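Local atomic coordinates of meso-diaminopimelate dehydrogenase (Clostridium tetani, PDB entry 3WGY), a protein that catalyses the reversible NADP-dependent oxidative deamination of meso-diaminopimelate, here as an engineered variant crystallised with the 2-keto acid 4-methyl-2-oxovalerate. Residues E78-T89 with F103-K111; L139-K150 with S248-N258. The protein carries 6 engineered substitutions. All blocks are in the same frame, centred on the assembly; numbering follows the deposited sequence.

Interaction 1: residues E78-T89 with F103-K111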
loop_
_atom_site.group_PDB
_atom_site.type_symbol
_atom_site.label_atom_id
_atom_site.label_comp_id
_atom_site.label_asym_id
_atom_site.label_seq_id
_atom_site.Cartn_x
_atom_site.Cartn_y
_atom_site.Cartn_z
ATOM N N GLU B 78 9.187 -27.447 -5.754
ATOM C CA GLU B 78 10.475 -28.037 -6.113
ATOM C C GLU B 78 11.117 -27.678 -7.451
ATOM O O GLU B 78 12.296 -27.975 -7.651
ATOM C CB GLU B 78 10.379 -29.567 -6.027
ATOM C CG GLU B 78 10.688 -30.154 -4.653
ATOM C CD GLU B 78 12.154 -30.013 -4.276
ATOM O OE1 GLU B 78 12.536 -30.469 -3.176
ATOM O OE2 GLU B 78 12.926 -29.446 -5.081
ATOM N N GLN B 79 10.388 -27.057 -8.375
ATOM C CA GLN B 79 11.010 -26.754 -9.657
ATOM C C GLN B 79 11.207 -25.288 -10.017
ATOM O O GLN B 79 11.232 -24.923 -11.192
ATOM C CB GLN B 79 10.284 -27.474 -10.791
ATOM C CG GLN B 79 11.131 -27.558 -12.055
ATOM C CD GLN B 79 10.732 -28.693 -12.971
ATOM O OE1 GLN B 79 9.611 -28.730 -13.473
ATOM N NE2 GLN B 79 11.652 -29.626 -13.198
ATOM N N GLY B 80 11.328 -24.448 -9.001
ATOM C CA GLY B 80 11.605 -23.052 -9.260
ATOM C C GLY B 80 13.083 -23.101 -9.601
ATOM O O GLY B 80 13.540 -22.459 -10.548
ATOM N N PRO B 81 13.858 -23.883 -8.835
ATOM C CA PRO B 81 15.299 -24.052 -9.031
ATOM C C PRO B 81 15.679 -24.546 -10.423
ATOM O O PRO B 81 16.661 -24.086 -11.006
ATOM C CB PRO B 81 15.661 -25.053 -7.944
ATOM C CG PRO B 81 14.781 -24.626 -6.834
ATOM C CD PRO B 81 13.459 -24.468 -7.540
ATOM N N MET B 82 14.904 -25.482 -10.952
ATOM C CA MET B 82 15.184 -26.030 -12.268
ATOM C C MET B 82 14.936 -25.023 -13.385
ATOM O O MET B 82 15.651 -25.019 -14.391
ATOM C CB MET B 82 14.347 -27.286 -12.507
ATOM C CG MET B 82 14.493 -28.355 -11.425
ATOM S SD MET B 82 16.206 -28.671 -10.895
ATOM C CE MET B 82 16.970 -29.218 -12.440
ATOM N N ILE B 83 13.926 -24.171 -13.219
ATOM C CA ILE B 83 13.607 -23.164 -14.229
ATOM C C ILE B 83 14.523 -21.948 -14.096
ATOM O O ILE B 83 14.868 -21.309 -15.090
ATOM C CB ILE B 83 12.154 -22.641 -14.096
ATOM C CG1 ILE B 83 11.191 -23.790 -13.792
ATOM C CG2 ILE B 83 11.748 -21.919 -15.384
ATOM C CD1 ILE B 83 11.136 -24.864 -14.842
ATOM N N ALA B 84 14.900 -21.626 -12.862
ATOM C CA ALA B 84 15.754 -20.472 -12.595
ATOM C C ALA B 84 17.097 -20.529 -13.313
ATOM O O ALA B 84 17.655 -19.492 -13.668
ATOM C CB ALA B 84 15.977 -20.321 -11.092
ATOM N N SER B 85 17.619 -21.736 -13.520
ATOM C CA SER B 85 18.898 -21.897 -14.200
ATOM C C SER B 85 18.774 -21.631 -15.686
ATOM O O SER B 85 19.772 -21.605 -16.402
ATOM C CB SER B 85 19.438 -23.315 -14.007
ATOM O OG SER B 85 19.800 -23.551 -12.659
ATOM N N GLN B 86 17.552 -21.418 -16.152
ATOM C CA GLN B 86 17.338 -21.198 -17.573
ATOM C C GLN B 86 16.548 -19.945 -17.907
ATOM O O GLN B 86 16.640 -19.438 -19.025
ATOM C CB GLN B 86 16.630 -22.414 -18.166
ATOM C CG GLN B 86 17.355 -23.724 -17.907
ATOM C CD GLN B 86 16.524 -24.940 -18.270
ATOM O OE1 GLN B 86 15.472 -25.190 -17.675
ATOM N NE2 GLN B 86 16.993 -25.703 -19.250
ATOM N N PHE B 87 15.763 -19.448 -16.956
ATOM C CA PHE B 87 14.969 -18.248 -17.209
ATOM C C PHE B 87 14.899 -17.367 -15.979
ATOM O O PHE B 87 15.269 -17.782 -14.884
ATOM C CB PHE B 87 13.524 -18.603 -17.595
ATOM C CG PHE B 87 13.406 -19.606 -18.712
ATOM C CD1 PHE B 87 13.619 -20.958 -18.477
ATOM C CD2 PHE B 87 13.069 -19.197 -19.998
ATOM C CE1 PHE B 87 13.498 -21.892 -19.511
ATOM C CE2 PHE B 87 12.946 -20.121 -21.034
ATOM C CZ PHE B 87 13.161 -21.471 -20.788
ATOM N N ASN B 88 14.437 -16.135 -16.171
ATOM C CA ASN B 88 14.242 -15.231 -15.045
ATOM C C ASN B 88 12.893 -15.742 -14.570
ATOM O O ASN B 88 12.018 -16.001 -15.389
ATOM C CB ASN B 88 14.116 -13.787 -15.518
ATOM C CG ASN B 88 15.383 -13.272 -16.154
ATOM O OD1 ASN B 88 16.462 -13.365 -15.576
ATOM N ND2 ASN B 88 15.257 -12.710 -17.347
ATOM N N THR B 89 12.705 -15.902 -13.271
ATOM C CA THR B 89 11.433 -16.441 -12.816
ATOM C C THR B 89 10.643 -15.590 -11.843
ATOM O O THR B 89 11.178 -14.685 -11.206
ATOM C CB THR B 89 11.635 -17.797 -12.157
ATOM O OG1 THR B 89 12.431 -17.630 -10.976
ATOM C CG2 THR B 89 12.331 -18.748 -13.118
ATOM N N PHE B 103 14.588 -18.600 -0.613
ATOM C CA PHE B 103 15.351 -17.458 -1.098
ATOM C C PHE B 103 16.791 -17.854 -1.407
ATOM O O PHE B 103 17.280 -17.636 -2.515
ATOM C CB PHE B 103 15.352 -16.335 -0.058
ATOM C CG PHE B 103 15.991 -15.070 -0.547
ATOM C CD1 PHE B 103 15.347 -14.275 -1.487
ATOM C CD2 PHE B 103 17.257 -14.699 -0.111
ATOM C CE1 PHE B 103 15.953 -13.130 -1.991
ATOM C CE2 PHE B 103 17.878 -13.555 -0.608
ATOM C CZ PHE B 103 17.222 -12.769 -1.553
ATOM N N GLU B 104 17.471 -18.434 -0.424
ATOM C CA GLU B 104 18.858 -18.849 -0.611
ATOM C C GLU B 104 19.018 -19.754 -1.825
ATOM O O GLU B 104 19.877 -19.513 -2.674
ATOM C CB GLU B 104 19.374 -19.577 0.634
ATOM C CG GLU B 104 19.521 -18.696 1.860
ATOM C CD GLU B 104 20.446 -17.512 1.625
ATOM O OE1 GLU B 104 21.620 -17.731 1.248
ATOM O OE2 GLU B 104 19.997 -16.362 1.821
ATOM N N ARG B 105 18.181 -20.787 -1.906
ATOM C CA ARG B 105 18.233 -21.742 -3.012
ATOM C C ARG B 105 18.118 -21.035 -4.360
ATOM O O ARG B 105 18.957 -21.216 -5.251
ATOM C CB ARG B 105 17.102 -22.775 -2.880
ATOM C CG ARG B 105 17.059 -23.822 -4.004
ATOM C CD ARG B 105 17.611 -25.179 -3.546
ATOM N NE ARG B 105 18.324 -25.894 -4.609
ATOM C CZ ARG B 105 17.779 -26.781 -5.439
ATOM N NH1 ARG B 105 16.490 -27.091 -5.350
ATOM N NH2 ARG B 105 18.532 -27.359 -6.369
ATOM N N MET B 106 17.072 -20.231 -4.507
ATOM C CA MET B 106 16.843 -19.511 -5.752
ATOM C C MET B 106 17.917 -18.461 -6.030
ATOM O O MET B 106 18.238 -18.192 -7.187
ATOM C CB MET B 106 15.469 -18.844 -5.720
ATOM C CG MET B 106 14.313 -19.817 -5.615
ATOM S SD MET B 106 14.180 -20.858 -7.065
ATOM C CE MET B 106 13.346 -19.786 -8.220
ATOM N N ASP B 107 18.465 -17.873 -4.970
ATOM C CA ASP B 107 19.495 -16.849 -5.113
ATOM C C ASP B 107 20.759 -17.436 -5.733
ATOM O O ASP B 107 21.317 -16.874 -6.677
ATOM C CB ASP B 107 19.816 -16.225 -3.749
ATOM C CG ASP B 107 20.710 -14.999 -3.865
ATOM O OD1 ASP B 107 20.448 -14.149 -4.743
ATOM O OD2 ASP B 107 21.668 -14.878 -3.069
ATOM N N GLU B 108 21.204 -18.572 -5.206
ATOM C CA GLU B 108 22.394 -19.235 -5.725
ATOM C C GLU B 108 22.218 -19.575 -7.202
ATOM O O GLU B 108 23.018 -19.173 -8.045
ATOM C CB GLU B 108 22.675 -20.515 -4.935
ATOM C CG GLU B 108 22.918 -21.746 -5.809
ATOM C CD GLU B 108 23.239 -22.983 -5.003
ATOM O OE1 GLU B 108 24.318 -23.009 -4.371
ATOM O OE2 GLU B 108 22.413 -23.924 -4.996
ATOM N N ILE B 109 21.159 -20.319 -7.503
ATOM C CA ILE B 109 20.866 -20.737 -8.866
ATOM C C ILE B 109 20.707 -19.559 -9.817
ATOM O O ILE B 109 21.202 -19.596 -10.943
ATOM C CB ILE B 109 19.586 -21.585 -8.899
ATOM C CG1 ILE B 109 19.764 -22.809 -7.996
ATOM C CG2 ILE B 109 19.280 -22.004 -10.324
ATOM C CD1 ILE B 109 18.473 -23.372 -7.451
ATOM N N SER B 110 20.014 -18.518 -9.362
ATOM C CA SER B 110 19.795 -17.331 -10.181
ATOM C C SER B 110 21.119 -16.676 -10.573
ATOM O O SER B 110 21.404 -16.486 -11.760
ATOM C CB SER B 110 18.928 -16.322 -9.421
ATOM O OG SER B 110 17.658 -16.874 -9.126
ATOM N N LYS B 111 21.922 -16.327 -9.575
ATOM C CA LYS B 111 23.213 -15.696 -9.832
ATOM C C LYS B 111 24.066 -16.576 -10.741
ATOM O O LYS B 111 24.502 -16.151 -11.810
ATOM C CB LYS B 111 23.946 -15.430 -8.512
ATOM C CG LYS B 111 23.361 -14.267 -7.712
ATOM C CD LYS B 111 24.108 -14.035 -6.405
ATOM C CE LYS B 111 23.555 -12.820 -5.679
ATOM N NZ LYS B 111 24.142 -12.636 -4.324
HETATM O O HOH W 1 22.344 -21.684 -12.094
#

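Interaction 2: residues L139-K150 with S248-N258. Engineered in segment 248-258: S248 (natural residue Pro), N249 (natural residue His).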
loop_
_atom_site.group_PDB
_atom_site.type_symbol
_atom_site.label_atom_id
_atom_site.label_comp_id
_atom_site.label_asym_id
_atom_site.label_seq_id
_atom_site.Cartn_x
_atom_site.Cartn_y
_atom_site.Cartn_z
ATOM N N LEU B 139 5.117 3.676 11.251
ATOM C CA LEU B 139 4.746 3.808 12.658
ATOM C C LEU B 139 5.505 2.760 13.476
ATOM O O LEU B 139 4.950 1.736 13.854
ATOM C CB LEU B 139 3.233 3.612 12.808
ATOM C CG LEU B 139 2.338 4.633 12.091
ATOM C CD1 LEU B 139 0.871 4.185 12.135
ATOM C CD2 LEU B 139 2.513 6.007 12.745
ATOM N N PRO B 140 6.791 3.020 13.759
ATOM C CA PRO B 140 7.665 2.123 14.521
ATOM C C PRO B 140 7.120 1.690 15.869
ATOM O O PRO B 140 7.456 0.613 16.364
ATOM C CB PRO B 140 8.959 2.926 14.638
ATOM C CG PRO B 140 8.471 4.337 14.642
ATOM C CD PRO B 140 7.449 4.320 13.542
ATOM N N LYS B 141 6.291 2.534 16.466
ATOM C CA LYS B 141 5.685 2.222 17.749
ATOM C C LYS B 141 4.206 1.942 17.493
ATOM O O LYS B 141 3.445 2.824 17.100
ATOM C CB LYS B 141 5.849 3.392 18.721
ATOM C CG LYS B 141 7.296 3.825 18.938
ATOM C CD LYS B 141 8.159 2.683 19.458
ATOM C CE LYS B 141 9.593 3.145 19.689
ATOM N NZ LYS B 141 10.448 2.070 20.273
ATOM N N GLY B 142 3.811 0.697 17.703
ATOM C CA GLY B 142 2.433 0.314 17.476
ATOM C C GLY B 142 2.346 -1.180 17.242
ATOM O O GLY B 142 3.327 -1.900 17.452
ATOM N N LYS B 143 1.185 -1.650 16.798
ATOM C CA LYS B 143 0.980 -3.072 16.558
ATOM C C LYS B 143 0.440 -3.366 15.164
ATOM O O LYS B 143 -0.331 -2.582 14.613
ATOM C CB LYS B 143 0.002 -3.632 17.602
ATOM C CG LYS B 143 0.493 -3.534 19.051
ATOM C CD LYS B 143 -0.519 -4.106 20.040
ATOM C CE LYS B 143 -0.014 -4.044 21.490
ATOM N NZ LYS B 143 1.206 -4.885 21.718
ATOM N N THR B 144 0.856 -4.488 14.586
ATOM C CA THR B 144 0.366 -4.873 13.270
ATOM C C THR B 144 -0.613 -6.017 13.441
ATOM O O THR B 144 -0.378 -6.931 14.235
ATOM C CB THR B 144 1.484 -5.370 12.340
ATOM O OG1 THR B 144 2.475 -4.349 12.193
ATOM C CG2 THR B 144 0.910 -5.716 10.979
ATOM N N HIS B 145 -1.703 -5.970 12.687
ATOM C CA HIS B 145 -2.712 -7.009 12.748
ATOM C C HIS B 145 -3.106 -7.473 11.348
ATOM O O HIS B 145 -3.615 -6.680 10.549
ATOM C CB HIS B 145 -3.953 -6.487 13.470
ATOM C CG HIS B 145 -3.707 -6.095 14.895
ATOM N ND1 HIS B 145 -3.250 -6.989 15.843
ATOM C CD2 HIS B 145 -3.877 -4.916 15.539
ATOM C CE1 HIS B 145 -3.150 -6.377 17.009
ATOM N NE2 HIS B 145 -3.525 -5.120 16.852
ATOM N N THR B 146 -2.860 -8.743 11.042
ATOM C CA THR B 146 -3.252 -9.279 9.750
ATOM C C THR B 146 -4.399 -10.264 9.966
ATOM O O THR B 146 -4.334 -11.130 10.843
ATOM C CB THR B 146 -2.104 -10.022 9.030
ATOM O OG1 THR B 146 -0.974 -9.155 8.888
ATOM C CG2 THR B 146 -2.550 -10.449 7.644
ATOM N N PHE B 147 -5.454 -10.110 9.179
ATOM C CA PHE B 147 -6.619 -10.995 9.252
ATOM C C PHE B 147 -6.808 -11.584 7.859
ATOM O O PHE B 147 -6.583 -10.902 6.860
ATOM C CB PHE B 147 -7.881 -10.218 9.631
ATOM C CG PHE B 147 -7.861 -9.631 11.017
ATOM C CD1 PHE B 147 -7.025 -8.574 11.329
ATOM C CD2 PHE B 147 -8.725 -10.109 11.999
ATOM C CE1 PHE B 147 -7.049 -7.989 12.598
ATOM C CE2 PHE B 147 -8.758 -9.531 13.271
ATOM C CZ PHE B 147 -7.918 -8.468 13.567
ATOM N N TRP B 148 -7.194 -12.777 7.728
ATOM C CA TRP B 148 -7.414 -13.362 6.420
ATOM C C TRP B 148 -8.923 -13.512 6.218
ATOM O O TRP B 148 -9.563 -14.379 6.812
ATOM C CB TRP B 148 -6.650 -14.683 6.318
ATOM C CG TRP B 148 -5.150 -14.440 6.338
ATOM C CD1 TRP B 148 -4.354 -14.114 5.270
ATOM C CD2 TRP B 148 -4.300 -14.390 7.497
ATOM N NE1 TRP B 148 -3.064 -13.862 5.692
ATOM C CE2 TRP B 148 -3.003 -14.026 7.053
ATOM C CE3 TRP B 148 -4.508 -14.614 8.866
ATOM C CZ2 TRP B 148 -1.920 -13.883 7.930
ATOM C CZ3 TRP B 148 -3.426 -14.470 9.742
ATOM C CH2 TRP B 148 -2.148 -14.107 9.267
ATOM N N GLY B 149 -9.463 -12.594 5.408
ATOM C CA GLY B 149 -10.884 -12.508 5.090
ATOM C C GLY B 149 -11.535 -13.829 4.807
ATOM O O GLY B 149 -10.843 -14.847 4.746
ATOM N N LYS B 150 -12.855 -13.833 4.622
ATOM C CA LYS B 150 -13.548 -15.093 4.364
ATOM C C LYS B 150 -12.921 -15.868 3.203
ATOM O O LYS B 150 -12.880 -15.397 2.068
ATOM C CB LYS B 150 -15.036 -14.858 4.089
ATOM C CG LYS B 150 -15.803 -16.147 3.834
ATOM C CD LYS B 150 -17.302 -15.893 3.753
ATOM C CE LYS B 150 -18.060 -17.176 3.445
ATOM N NZ LYS B 150 -19.537 -16.982 3.528
ATOM N N SER B 248 -13.490 -17.438 -3.501
ATOM C CA SER B 248 -13.316 -16.083 -3.008
ATOM C C SER B 248 -12.456 -15.987 -1.751
ATOM O O SER B 248 -12.316 -16.950 -1.002
ATOM C CB SER B 248 -14.680 -15.452 -2.756
ATOM O OG SER B 248 -15.446 -15.456 -3.949
ATOM N N ASN B 249 -11.876 -14.812 -1.528
ATOM C CA ASN B 249 -11.027 -14.604 -0.364
ATOM C C ASN B 249 -10.744 -13.123 -0.142
ATOM O O ASN B 249 -11.208 -12.247 -0.889
ATOM C CB ASN B 249 -9.699 -15.356 -0.534
ATOM C CG ASN B 249 -9.252 -16.056 0.751
ATOM O OD1 ASN B 249 -9.369 -15.508 1.844
ATOM N ND2 ASN B 249 -8.725 -17.267 0.614
ATOM N N GLY B 250 -9.966 -12.855 0.893
ATOM C CA GLY B 250 -9.622 -11.491 1.227
ATOM C C GLY B 250 -8.857 -11.471 2.530
ATOM O O GLY B 250 -8.486 -12.518 3.071
ATOM N N GLY B 251 -8.622 -10.274 3.039
ATOM C CA GLY B 251 -7.898 -10.147 4.282
ATOM C C GLY B 251 -7.702 -8.690 4.605
ATOM O O GLY B 251 -8.086 -7.817 3.818
ATOM N N PHE B 252 -7.102 -8.445 5.765
ATOM C CA PHE B 252 -6.826 -7.112 6.262
ATOM C C PHE B 252 -5.436 -7.038 6.890
ATOM O O PHE B 252 -4.987 -7.987 7.537
ATOM C CB PHE B 252 -7.840 -6.716 7.341
ATOM C CG PHE B 252 -9.267 -6.815 6.906
ATOM C CD1 PHE B 252 -9.904 -8.048 6.828
ATOM C CD2 PHE B 252 -9.971 -5.676 6.546
ATOM C CE1 PHE B 252 -11.228 -8.142 6.392
ATOM C CE2 PHE B 252 -11.291 -5.758 6.110
ATOM C CZ PHE B 252 -11.920 -6.994 6.032
ATOM N N VAL B 253 -4.759 -5.913 6.673
ATOM C CA VAL B 253 -3.462 -5.657 7.281
ATOM C C VAL B 253 -3.611 -4.289 7.935
ATOM O O VAL B 253 -3.708 -3.269 7.250
ATOM C CB VAL B 253 -2.315 -5.619 6.260
ATOM C CG1 VAL B 253 -1.015 -5.281 6.975
ATOM C CG2 VAL B 253 -2.191 -6.971 5.569
ATOM N N ILE B 254 -3.626 -4.272 9.262
ATOM C CA ILE B 254 -3.813 -3.037 10.003
ATOM C C ILE B 254 -2.674 -2.647 10.939
ATOM O O ILE B 254 -2.233 -3.450 11.759
ATOM C CB ILE B 254 -5.098 -3.126 10.832
ATOM C CG1 ILE B 254 -6.295 -3.358 9.904
ATOM C CG2 ILE B 254 -5.260 -1.884 11.675
ATOM C CD1 ILE B 254 -7.562 -3.711 10.635
ATOM N N ARG B 255 -2.200 -1.412 10.826
ATOM C CA ARG B 255 -1.139 -0.952 11.711
ATOM C C ARG B 255 -1.757 0.082 12.618
ATOM O O ARG B 255 -2.222 1.138 12.166
ATOM C CB ARG B 255 0.034 -0.336 10.937
ATOM C CG ARG B 255 1.204 0.137 11.822
ATOM C CD ARG B 255 1.971 -1.032 12.466
ATOM N NE ARG B 255 3.111 -0.577 13.270
ATOM C CZ ARG B 255 3.885 -1.378 14.001
ATOM N NH1 ARG B 255 3.648 -2.683 14.037
ATOM N NH2 ARG B 255 4.902 -0.872 14.694
ATOM N N SER B 256 -1.794 -0.252 13.900
ATOM C CA SER B 256 -2.339 0.638 14.898
ATOM C C SER B 256 -1.146 1.180 15.659
ATOM O O SER B 256 -0.496 0.456 16.412
ATOM C CB SER B 256 -3.257 -0.118 15.860
ATOM O OG SER B 256 -3.743 0.761 16.861
ATOM N N GLY B 257 -0.848 2.450 15.444
ATOM C CA GLY B 257 0.274 3.045 16.126
ATOM C C GLY B 257 -0.177 4.251 16.905
ATOM O O GLY B 257 -1.311 4.710 16.781
ATOM N N ASN B 258 0.717 4.763 17.730
ATOM C CA ASN B 258 0.406 5.934 18.516
ATOM C C ASN B 258 1.490 6.955 18.235
ATOM O O ASN B 258 2.646 6.595 18.037
ATOM C CB ASN B 258 0.378 5.580 20.004
ATOM C CG ASN B 258 1.570 4.747 20.424
ATOM O OD1 ASN B 258 1.663 3.563 20.093
ATOM N ND2 ASN B 258 2.494 5.363 21.149
#

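Interaction 1: residues E78-T89 with F103-K111
Two neighbouring helices on the Rossmann-like dinucleotide-binding half of the enzyme meet here: P81 and A84 of the short helix 80-84 lie against R105, M106 and I109 of the long helix 99-113. The axes of 80-84 and 103-111 run nearly parallel, approach to 9.0 Å and cross at -16°, and no direct hydrogen bond joins the segments. P81 is the central wedge. Its CB lies over one face of the R105 guanidinium, while P81 CG is 3.3 Å from R105 NH1, and the arginine chain crosses the proline ring at about a right angle. The bends in that chain at chi2 and chi3 fold the guanidinium back over the ring, where E78 OE2 lies near the guanidinium plane at 4.3 Å from R105 NH1, too far for a salt bridge. On the same guanidinium face I109 CD1 presses tightly on P81 CB, at 3.3 Å. M106, bent at both chi2 and chi3, brings its sulfur against the first turn of helix 80-84, SD 3.5 Å from P81 N, and carries CE to 3.5 Å from G80 O and 3.9 Å from A84 CB. The methyl of A84 thus rests between M106 CE and I109 CG2. At the C-terminal end a water donates to I109 O at 2.6 Å; its link to S85 OG is doubtful. On the sheet side, T89 OG1 and S110 OG both hydrogen-bond S117 OG, and A84 and M106 touch S117; helix 99-113 is the crossover between strands 88-90 and 116-118 in a beta-alpha-beta unit.

Interaction 2: residues L139-K150 with S248-N258
R255 grips L139 O side-on with two nitrogens, NH2 at 2.7 Å and NE at 3.0 Å, with L139 O only 7° out of the guanidinium plane. Its third nitrogen, NH1, donates to T144 OG1 at 2.7 Å, with the hydroxyl oxygen tilted 21° from that plane. A single bend at chi2 (69°) in an otherwise extended chain turns the guanidinium across the first strand, so that the peptide of G142 and K143 lies over one of its faces. R255, from 249-258, thereby links L139 O, just past the end of its helix, to T144 of the strand that follows. Six backbone bonds then zip 142-147 to 249-258 as an antiparallel pair: K143 with S256, H145 with I254 and F147 with F252 are the hydrogen-bonded pairs. In the non-hydrogen-bonded pair of T146 and V253 the side chains lie side by side, CG2 to CG2 at 4.1 Å. On the other face, beside H145 and I254, F147 CB packs on F252 CD1 at 4.1 Å. The paired glycines G142 and G257 let the backbones come close, CA to CA at 3.7 Å. The engineered N249 lies at the far end, its CA making a CA-H...O contact to K150 O at 3.2 Å, and its side chain is about 8 Å from the bound keto acid. Strand 264-273 pairs with the other edge of 249-258. Helix 123-138 covers the V253 and R255 face, with E136 touching R255, while helix 177-184 packs on H145, F147 and F252.

In the fold
The two contacts belong to separate halves of the subunit, their nearest atoms about 19 Å apart, and share no element. Interaction 1 joins neighbouring helices beside the parallel sheet of the nucleotide-binding half; it is local in sequence, mostly buried, and held by proline, methionine and isoleucine packing with no direct hydrogen bond across. Interaction 2 brings together strands 98 residues apart in the other half, is partly buried, and relies on a backbone ladder reinforced by an arginine. Arginine serves differently in each: R105 lays its guanidinium over a proline at an exposed border, whereas R255 is buried and hydrogen-bonded. One end of interaction 2, at N249, comes close to the bound keto acid.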